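CurD (Moorea producens 3L, PDB 5KP7) probably acts as a hydroxymethylglutaryl-CoA synthase-type acyltransferase of the thiolase-like superfamily, and binds 4'-phosphopantetheine. Local coordinates at residues Q209-C214 with P342-M347; L380-S385 with W419-G424; S398-V401 with N407-L410. The protein carries 3 engineered substitutions. All blocks are in the same frame, centred on the assembly; numbering follows the deposited sequence.

Interaction 1: residues Q209-C214 with P342-M347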
loop_
_atom_site.group_PDB
_atom_site.type_symbol
_atom_site.label_atom_id
_atom_site.label_comp_id
_atom_site.label_asym_id
_atom_site.label_seq_id
_atom_site.Cartn_x
_atom_site.Cartn_y
_atom_site.Cartn_z
ATOM N N GLN A 209 14.972 -8.101 -11.155
ATOM C CA GLN A 209 14.886 -8.730 -12.458
ATOM C C GLN A 209 13.504 -9.407 -12.575
ATOM O O GLN A 209 13.256 -10.377 -11.882
ATOM C CB GLN A 209 16.058 -9.730 -12.588
ATOM C CG GLN A 209 17.464 -9.087 -12.493
ATOM C CD GLN A 209 18.173 -9.124 -11.117
ATOM O OE1 GLN A 209 18.111 -10.120 -10.380
ATOM N NE2 GLN A 209 18.943 -8.043 -10.812
ATOM N N ILE A 210 12.633 -8.890 -13.440
ATOM C CA ILE A 210 11.276 -9.402 -13.610
ATOM C C ILE A 210 11.235 -10.797 -14.246
ATOM O O ILE A 210 11.985 -11.085 -15.173
ATOM C CB ILE A 210 10.417 -8.380 -14.437
ATOM C CG1 ILE A 210 10.069 -7.156 -13.577
ATOM C CG2 ILE A 210 9.160 -8.999 -15.031
ATOM C CD1 ILE A 210 8.994 -7.367 -12.523
ATOM N N ASP A 211 10.392 -11.676 -13.684
ATOM C CA ASP A 211 10.032 -12.949 -14.308
ATOM C C ASP A 211 9.025 -12.681 -15.420
ATOM O O ASP A 211 7.834 -12.493 -15.156
ATOM C CB ASP A 211 9.449 -13.925 -13.273
ATOM C CG ASP A 211 10.474 -14.384 -12.217
ATOM O OD1 ASP A 211 11.666 -14.645 -12.546
ATOM O OD2 ASP A 211 10.070 -14.543 -11.030
ATOM N N VAL A 212 9.501 -12.617 -16.664
ATOM C CA VAL A 212 8.693 -12.109 -17.785
ATOM C C VAL A 212 7.519 -13.065 -18.077
ATOM O O VAL A 212 7.703 -14.284 -18.176
ATOM C CB VAL A 212 9.579 -11.898 -19.042
ATOM C CG1 VAL A 212 8.742 -11.589 -20.287
ATOM C CG2 VAL A 212 10.605 -10.796 -18.777
ATOM N N GLY A 213 6.312 -12.496 -18.178
ATOM C CA GLY A 213 5.111 -13.277 -18.446
ATOM C C GLY A 213 4.576 -14.091 -17.272
ATOM O O GLY A 213 3.596 -14.814 -17.428
ATOM N N CYS A 214 5.186 -13.973 -16.096
ATOM C CA CYS A 214 4.723 -14.674 -14.914
ATOM C C CYS A 214 3.803 -13.705 -14.206
ATOM O O CYS A 214 4.226 -12.979 -13.296
ATOM C CB CYS A 214 5.906 -15.107 -14.060
ATOM S SG CYS A 214 7.011 -16.228 -14.974
ATOM N N PRO A 342 21.012 -15.257 -4.755
ATOM C CA PRO A 342 19.815 -14.626 -5.351
ATOM C C PRO A 342 18.508 -15.194 -4.819
ATOM O O PRO A 342 18.433 -16.399 -4.515
ATOM C CB PRO A 342 19.966 -14.910 -6.854
ATOM C CG PRO A 342 21.449 -15.061 -7.051
ATOM C CD PRO A 342 21.932 -15.750 -5.801
ATOM N N ARG A 343 17.502 -14.324 -4.689
ATOM C CA ARG A 343 16.212 -14.690 -4.097
ATOM C C ARG A 343 15.071 -14.270 -5.008
ATOM O O ARG A 343 15.149 -13.241 -5.679
ATOM C CB ARG A 343 16.011 -13.989 -2.751
ATOM C CG ARG A 343 17.148 -14.142 -1.759
ATOM C CD ARG A 343 17.277 -15.568 -1.227
ATOM N NE ARG A 343 18.225 -15.586 -0.112
ATOM C CZ ARG A 343 18.746 -16.683 0.440
ATOM N NH1 ARG A 343 18.438 -17.910 -0.017
ATOM N NH2 ARG A 343 19.620 -16.559 1.447
ATOM N N ARG A 344 14.005 -15.069 -4.996
ATOM C CA ARG A 344 12.794 -14.754 -5.738
ATOM C C ARG A 344 11.742 -14.234 -4.782
ATOM O O ARG A 344 11.521 -14.790 -3.694
ATOM C CB ARG A 344 12.289 -15.965 -6.523
ATOM C CG ARG A 344 10.929 -15.733 -7.191
ATOM C CD ARG A 344 10.636 -16.762 -8.263
ATOM N NE ARG A 344 11.374 -16.505 -9.506
ATOM C CZ ARG A 344 12.419 -17.192 -9.966
ATOM N NH1 ARG A 344 12.939 -18.233 -9.304
ATOM N NH2 ARG A 344 12.961 -16.842 -11.117
ATOM N N ILE A 345 11.137 -13.107 -5.179
ATOM C CA ILE A 345 10.115 -12.442 -4.405
ATOM C C ILE A 345 8.802 -12.483 -5.163
ATOM O O ILE A 345 8.745 -12.077 -6.335
ATOM C CB ILE A 345 10.505 -10.961 -4.132
ATOM C CG1 ILE A 345 11.918 -10.865 -3.475
ATOM C CG2 ILE A 345 9.446 -10.290 -3.268
ATOM C CD1 ILE A 345 12.384 -9.419 -3.245
ATOM N N GLY A 346 7.756 -12.955 -4.490
ATOM C CA GLY A 346 6.397 -12.882 -5.028
ATOM C C GLY A 346 5.731 -11.606 -4.571
ATOM O O GLY A 346 5.860 -11.212 -3.393
ATOM N N MET A 347 5.019 -10.969 -5.491
ATOM C CA MET A 347 4.430 -9.664 -5.297
ATOM C C MET A 347 2.919 -9.723 -5.515
ATOM O O MET A 347 2.478 -10.163 -6.579
ATOM C CB MET A 347 5.011 -8.695 -6.347
ATOM C CG MET A 347 6.520 -8.590 -6.375
ATOM S SD MET A 347 7.114 -7.354 -5.246
ATOM C CE MET A 347 6.701 -5.811 -6.091
#

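Interaction 2: residues L380-S385 with W419-G424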
loop_
_atom_site.group_PDB
_atom_site.type_symbol
_atom_site.label_atom_id
_atom_site.label_comp_id
_atom_site.label_asym_id
_atom_site.label_seq_id
_atom_site.Cartn_x
_atom_site.Cartn_y
_atom_site.Cartn_z
ATOM N N LEU A 380 14.035 7.364 7.191
ATOM C CA LEU A 380 12.793 7.304 7.957
ATOM C C LEU A 380 13.023 7.694 9.408
ATOM O O LEU A 380 12.197 8.411 9.989
ATOM C CB LEU A 380 12.162 5.922 7.849
ATOM C CG LEU A 380 11.724 5.506 6.453
ATOM C CD1 LEU A 380 11.237 4.070 6.478
ATOM C CD2 LEU A 380 10.647 6.447 5.903
ATOM N N ALA A 381 14.168 7.290 9.975
ATOM C CA ALA A 381 14.454 7.632 11.356
ATOM C C ALA A 381 14.653 9.137 11.572
ATOM O O ALA A 381 14.477 9.595 12.701
ATOM C CB ALA A 381 15.676 6.854 11.876
ATOM N N ASP A 382 15.029 9.887 10.529
ATOM C CA ASP A 382 15.338 11.312 10.647
ATOM C C ASP A 382 14.115 12.235 10.522
ATOM O O ASP A 382 14.257 13.460 10.668
ATOM C CB ASP A 382 16.429 11.702 9.621
ATOM C CG ASP A 382 17.059 13.087 9.895
ATOM O OD1 ASP A 382 17.287 13.437 11.062
ATOM O OD2 ASP A 382 17.286 13.832 8.921
ATOM N N ARG A 383 12.914 11.681 10.307
ATOM C CA ARG A 383 11.719 12.514 10.183
ATOM C C ARG A 383 11.330 13.145 11.520
ATOM O O ARG A 383 11.627 12.596 12.609
ATOM C CB ARG A 383 10.538 11.675 9.658
ATOM C CG ARG A 383 10.804 11.097 8.269
ATOM C CD ARG A 383 9.724 10.125 7.812
ATOM N NE ARG A 383 9.664 9.002 8.744
ATOM C CZ ARG A 383 8.669 8.119 8.816
ATOM N NH1 ARG A 383 7.654 8.186 7.961
ATOM N NH2 ARG A 383 8.698 7.184 9.774
ATOM N N TYR A 384 10.610 14.262 11.425
ATOM C CA TYR A 384 10.086 14.957 12.608
ATOM C C TYR A 384 8.968 14.151 13.240
ATOM O O TYR A 384 8.080 13.672 12.552
ATOM C CB TYR A 384 9.555 16.327 12.203
ATOM C CG TYR A 384 9.202 17.242 13.351
ATOM C CD1 TYR A 384 7.907 17.260 13.865
ATOM C CD2 TYR A 384 10.141 18.103 13.893
ATOM C CE1 TYR A 384 7.562 18.109 14.902
ATOM C CE2 TYR A 384 9.803 18.957 14.934
ATOM C CZ TYR A 384 8.509 18.948 15.432
ATOM O OH TYR A 384 8.148 19.799 16.480
ATOM N N SER A 385 9.039 13.961 14.555
ATOM C CA SER A 385 8.000 13.209 15.263
ATOM C C SER A 385 6.959 14.187 15.797
ATOM O O SER A 385 7.258 14.917 16.756
ATOM C CB SER A 385 8.609 12.419 16.428
ATOM O OG SER A 385 7.594 11.632 17.028
ATOM N N TRP A 419 10.467 22.625 9.830
ATOM C CA TRP A 419 11.252 23.247 8.781
ATOM C C TRP A 419 12.750 23.017 8.969
ATOM O O TRP A 419 13.463 22.744 7.998
ATOM C CB TRP A 419 10.964 24.750 8.676
ATOM C CG TRP A 419 11.531 25.321 7.429
ATOM C CD1 TRP A 419 12.639 26.091 7.311
ATOM C CD2 TRP A 419 11.052 25.103 6.108
ATOM N NE1 TRP A 419 12.855 26.422 6.008
ATOM C CE2 TRP A 419 11.905 25.812 5.237
ATOM C CE3 TRP A 419 9.966 24.398 5.574
ATOM C CZ2 TRP A 419 11.712 25.843 3.867
ATOM C CZ3 TRP A 419 9.774 24.421 4.210
ATOM C CH2 TRP A 419 10.645 25.142 3.370
ATOM N N LYS A 420 13.205 23.107 10.216
ATOM C CA LYS A 420 14.622 22.897 10.534
ATOM C C LYS A 420 15.115 21.522 10.062
ATOM O O LYS A 420 16.267 21.400 9.662
ATOM C CB LYS A 420 14.896 23.123 12.030
ATOM C CG LYS A 420 16.333 23.486 12.328
ATOM C CD LYS A 420 16.520 23.844 13.789
ATOM C CE LYS A 420 17.997 23.974 14.130
ATOM N NZ LYS A 420 18.211 23.970 15.595
ATOM N N LYS A 421 14.241 20.512 10.077
ATOM C CA LYS A 421 14.550 19.173 9.554
ATOM C C LYS A 421 14.637 19.102 8.015
ATOM O O LYS A 421 15.391 18.290 7.491
ATOM C CB LYS A 421 13.504 18.147 10.027
ATOM C CG LYS A 421 13.569 17.784 11.505
ATOM C CD LYS A 421 14.683 16.787 11.765
ATOM C CE LYS A 421 14.398 15.919 12.968
ATOM N NZ LYS A 421 15.398 14.833 13.011
ATOM N N ILE A 422 13.866 19.932 7.313
ATOM C CA ILE A 422 13.801 19.953 5.841
ATOM C C ILE A 422 14.890 20.845 5.225
ATOM O O ILE A 422 15.523 20.466 4.240
ATOM C CB ILE A 422 12.395 20.445 5.381
ATOM C CG1 ILE A 422 11.319 19.488 5.889
ATOM C CG2 ILE A 422 12.278 20.547 3.860
ATOM C CD1 ILE A 422 9.904 19.979 5.644
ATOM N N ALA A 423 15.096 22.030 5.797
ATOM C CA ALA A 423 15.949 23.066 5.189
ATOM C C ALA A 423 17.386 22.596 5.060
ATOM O O ALA A 423 17.979 22.161 6.046
ATOM C CB ALA A 423 15.909 24.355 6.016
ATOM N N GLY A 424 17.956 22.739 3.871
ATOM C CA GLY A 424 19.356 22.383 3.630
ATOM C C GLY A 424 19.538 20.968 3.121
ATOM O O GLY A 424 20.658 20.556 2.865
HETATM O O HOH W 1 14.052 12.403 14.125
#

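Interaction 3: residues S398-V401 with N407-L410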
loop_
_atom_site.group_PDB
_atom_site.type_symbol
_atom_site.label_atom_id
_atom_site.label_comp_id
_atom_site.label_asym_id
_atom_site.label_seq_id
_atom_site.Cartn_x
_atom_site.Cartn_y
_atom_site.Cartn_z
ATOM N N SER A 398 -4.576 22.162 6.669
ATOM C CA SER A 398 -4.613 21.488 5.351
ATOM C C SER A 398 -5.683 21.959 4.370
ATOM O O SER A 398 -5.491 21.826 3.152
ATOM C CB SER A 398 -4.715 19.963 5.526
ATOM O OG SER A 398 -3.574 19.434 6.191
ATOM N N SER A 399 -6.782 22.535 4.866
ATOM C CA SER A 399 -7.836 23.100 3.979
ATOM C C SER A 399 -7.370 24.167 2.993
ATOM O O SER A 399 -7.963 24.342 1.940
ATOM C CB SER A 399 -8.995 23.671 4.792
ATOM O OG SER A 399 -9.618 22.616 5.461
ATOM N N ALA A 400 -6.310 24.875 3.337
ATOM C CA ALA A 400 -5.792 25.905 2.459
ATOM C C ALA A 400 -5.228 25.399 1.134
ATOM O O ALA A 400 -5.090 26.201 0.208
ATOM C CB ALA A 400 -4.729 26.721 3.177
ATOM N N VAL A 401 -4.900 24.099 1.047
ATOM C CA VAL A 401 -4.394 23.487 -0.166
ATOM C C VAL A 401 -5.329 22.353 -0.604
ATOM O O VAL A 401 -4.878 21.405 -1.245
ATOM C CB VAL A 401 -2.936 22.967 -0.019
ATOM C CG1 VAL A 401 -2.006 24.141 0.183
ATOM C CG2 VAL A 401 -2.762 22.005 1.132
ATOM N N ASN A 407 -5.497 29.946 -5.646
ATOM C CA ASN A 407 -4.351 30.755 -5.164
ATOM C C ASN A 407 -4.079 30.454 -3.710
ATOM O O ASN A 407 -4.993 30.460 -2.878
ATOM C CB ASN A 407 -4.630 32.239 -5.313
ATOM C CG ASN A 407 -4.695 32.678 -6.767
ATOM O OD1 ASN A 407 -3.666 32.761 -7.432
ATOM N ND2 ASN A 407 -5.887 32.995 -7.252
ATOM N N VAL A 408 -2.836 30.152 -3.392
ATOM C CA VAL A 408 -2.419 30.023 -1.991
ATOM C C VAL A 408 -0.917 30.295 -1.946
ATOM O O VAL A 408 -0.194 29.930 -2.873
ATOM C CB VAL A 408 -2.767 28.641 -1.369
ATOM C CG1 VAL A 408 -2.094 27.504 -2.123
ATOM C CG2 VAL A 408 -2.437 28.596 0.120
ATOM N N THR A 409 -0.459 30.924 -0.861
ATOM C CA THR A 409 0.973 31.145 -0.644
ATOM C C THR A 409 1.332 30.482 0.658
ATOM O O THR A 409 0.827 30.878 1.703
ATOM C CB THR A 409 1.308 32.638 -0.585
ATOM O OG1 THR A 409 0.556 33.236 0.468
ATOM C CG2 THR A 409 0.908 33.314 -1.856
ATOM N N LEU A 410 2.160 29.442 0.624
ATOM C CA LEU A 410 2.419 28.665 1.840
ATOM C C LEU A 410 3.350 29.376 2.839
ATOM O O LEU A 410 4.350 29.989 2.458
ATOM C CB LEU A 410 3.005 27.284 1.513
ATOM C CG LEU A 410 2.086 26.175 0.995
ATOM C CD1 LEU A 410 0.995 25.899 1.990
ATOM C CD2 LEU A 410 1.517 26.512 -0.385
HETATM O O HOH W 2 -6.114 28.834 -0.014
#

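Interaction 1: residues Q209-C214 with P342-M347
Asp211 and Arg344, whose CA atoms lie 9.2 Å apart, belong to strands 208-219 and 343-351, which run the same way in the large mixed sheet with strand 355-363 between them. Their side chains bridge that middle strand, on which Val362 touches Arg344. The Arg344 chain is bent at its third torsion (chi3 -77°), which turns the guanidinium so that it meets the carboxylate side-on. NE donates to OD2 of Asp211 at 2.8 Å, and NH2 reaches OD1 of Asp211 at 2.9 Å in a nearly straight bond (173°). Both acceptors lie close to the guanidinium plane and are met on their syn sides, yet the two flat groups are not coplanar but twisted by 34°. OD2 of Asp211 also bonds to Ser360 OG on the middle strand; a sulfate ion, probably from the crystallisation liquor, pairs with NH1 of Arg344. Replacing Arg344 with a leucine would probably leave the Asp211 carboxylate without its countercharge, held at OD2 by Ser360 OG alone among the bonds described and freer to turn. The bidentate, charge-matched pairing at the protein surface implies a directional tie between next-but-one strands.

Interaction 2: residues L380-S385 with W419-G424
Lys421 NZ meets Asp382 twice, at the backbone O (2.9 Å) and at the carboxylate OD1 (3.1 Å), the second bond being a salt bridge. The ammonium sits above the carbonyl plane of Asp382 and well above that of the carboxylate. A water accepts from NZ of Lys421 at 3.0 Å and donates to Ala381 O and Arg383 O. A bend at the second torsion (chi2 -79°) brings the Lys421 chain round to this site. Its CG lies 4.2 Å from CD2 of Tyr384, at the edge of the ring, and the two side chains cross at about a right angle. Farther out, Arg383 NE bonds in the carbonyl plane to Leu380 O at 2.9 Å, while the rest of its guanidinium holds Gly37 O and Gln317 O, fixing the loop that offers the carbonyls. Tyr384 OH is bonded to Glu390. A lysine from the last turn of helix 416-422 thus sits beside carbonyls at and just beyond the C-terminal end of helix 376-381, where its charge would probably suit the helix dipole, and the loop leads into strand 384-385, an outer strand of the small three-stranded mixed sheet with strands 40-43 and 65-67.

Interaction 3: residues S398-V401 with N407-L410
Val401 packs against Val408 and Leu410, joining a short 3-10 turn after helix 388-397 to strand 408-409, an edge strand of a small three-stranded antiparallel sheet. The inner half of the contact is purely apolar. CG1 of Val401 is the shared methyl: it lies 3.9 Å from CD1 of Leu410 and 4.1 Å from CG1 of Val408. This methyl stands anti to its own carbonyl carbon (chi1 -66°), which leads it out to both partners. It meets Leu410 with the two side chains at about a right angle, and Val408 at a slant. Val408 and Leu410, two residues apart, can both reach it while Thr409 between them turns elsewhere. Backbone bonds from Val408 to Ile433 and from Leu410 to Lys431 hold the strand on the neighbouring strand 428-434, and Val401, which is buried, also touches Arg171.

Toward Ala400 and Asn407, both exposed, the side chains are farther apart. CB of Ala400 stays 4.3 Å from CG2 of Val408, although that same CG2 still sits 3.6 Å from the Ala400 carbonyl oxygen. The turn itself is kept by Val401 N bonding to Ser398 O, 3.2 Å away. The segments share no direct hydrogen bond, and the loose side is the one bridged by solvent. There one water donates to Ala400 O at 2.8 Å and, in a link that is weak on this side, to Asn407 O at 3.5 Å.

Overall arrangement
None of the three is a true core contact. Interaction 1 is a surface salt bridge within the large mixed sheet, on the opposite side of the chain's centre from the other two, whereas interactions 2 and 3 are partly buried. Both of these have all their segments in the C-terminal HMG-CoA synthase region, interaction 1 only 342-347. They are neighbours, with nearest atoms about 8 Å apart, and interaction 3 is nested in the loop that interaction 2 closes, strand 408-409 being followed by helix 416-422. Their chemistry differs nonetheless: a side-on two-bond ion pair in interaction 1, one ammonium serving carbonyl, carboxylate and water in interaction 2, and methyl packing with a water at its rim in interaction 3.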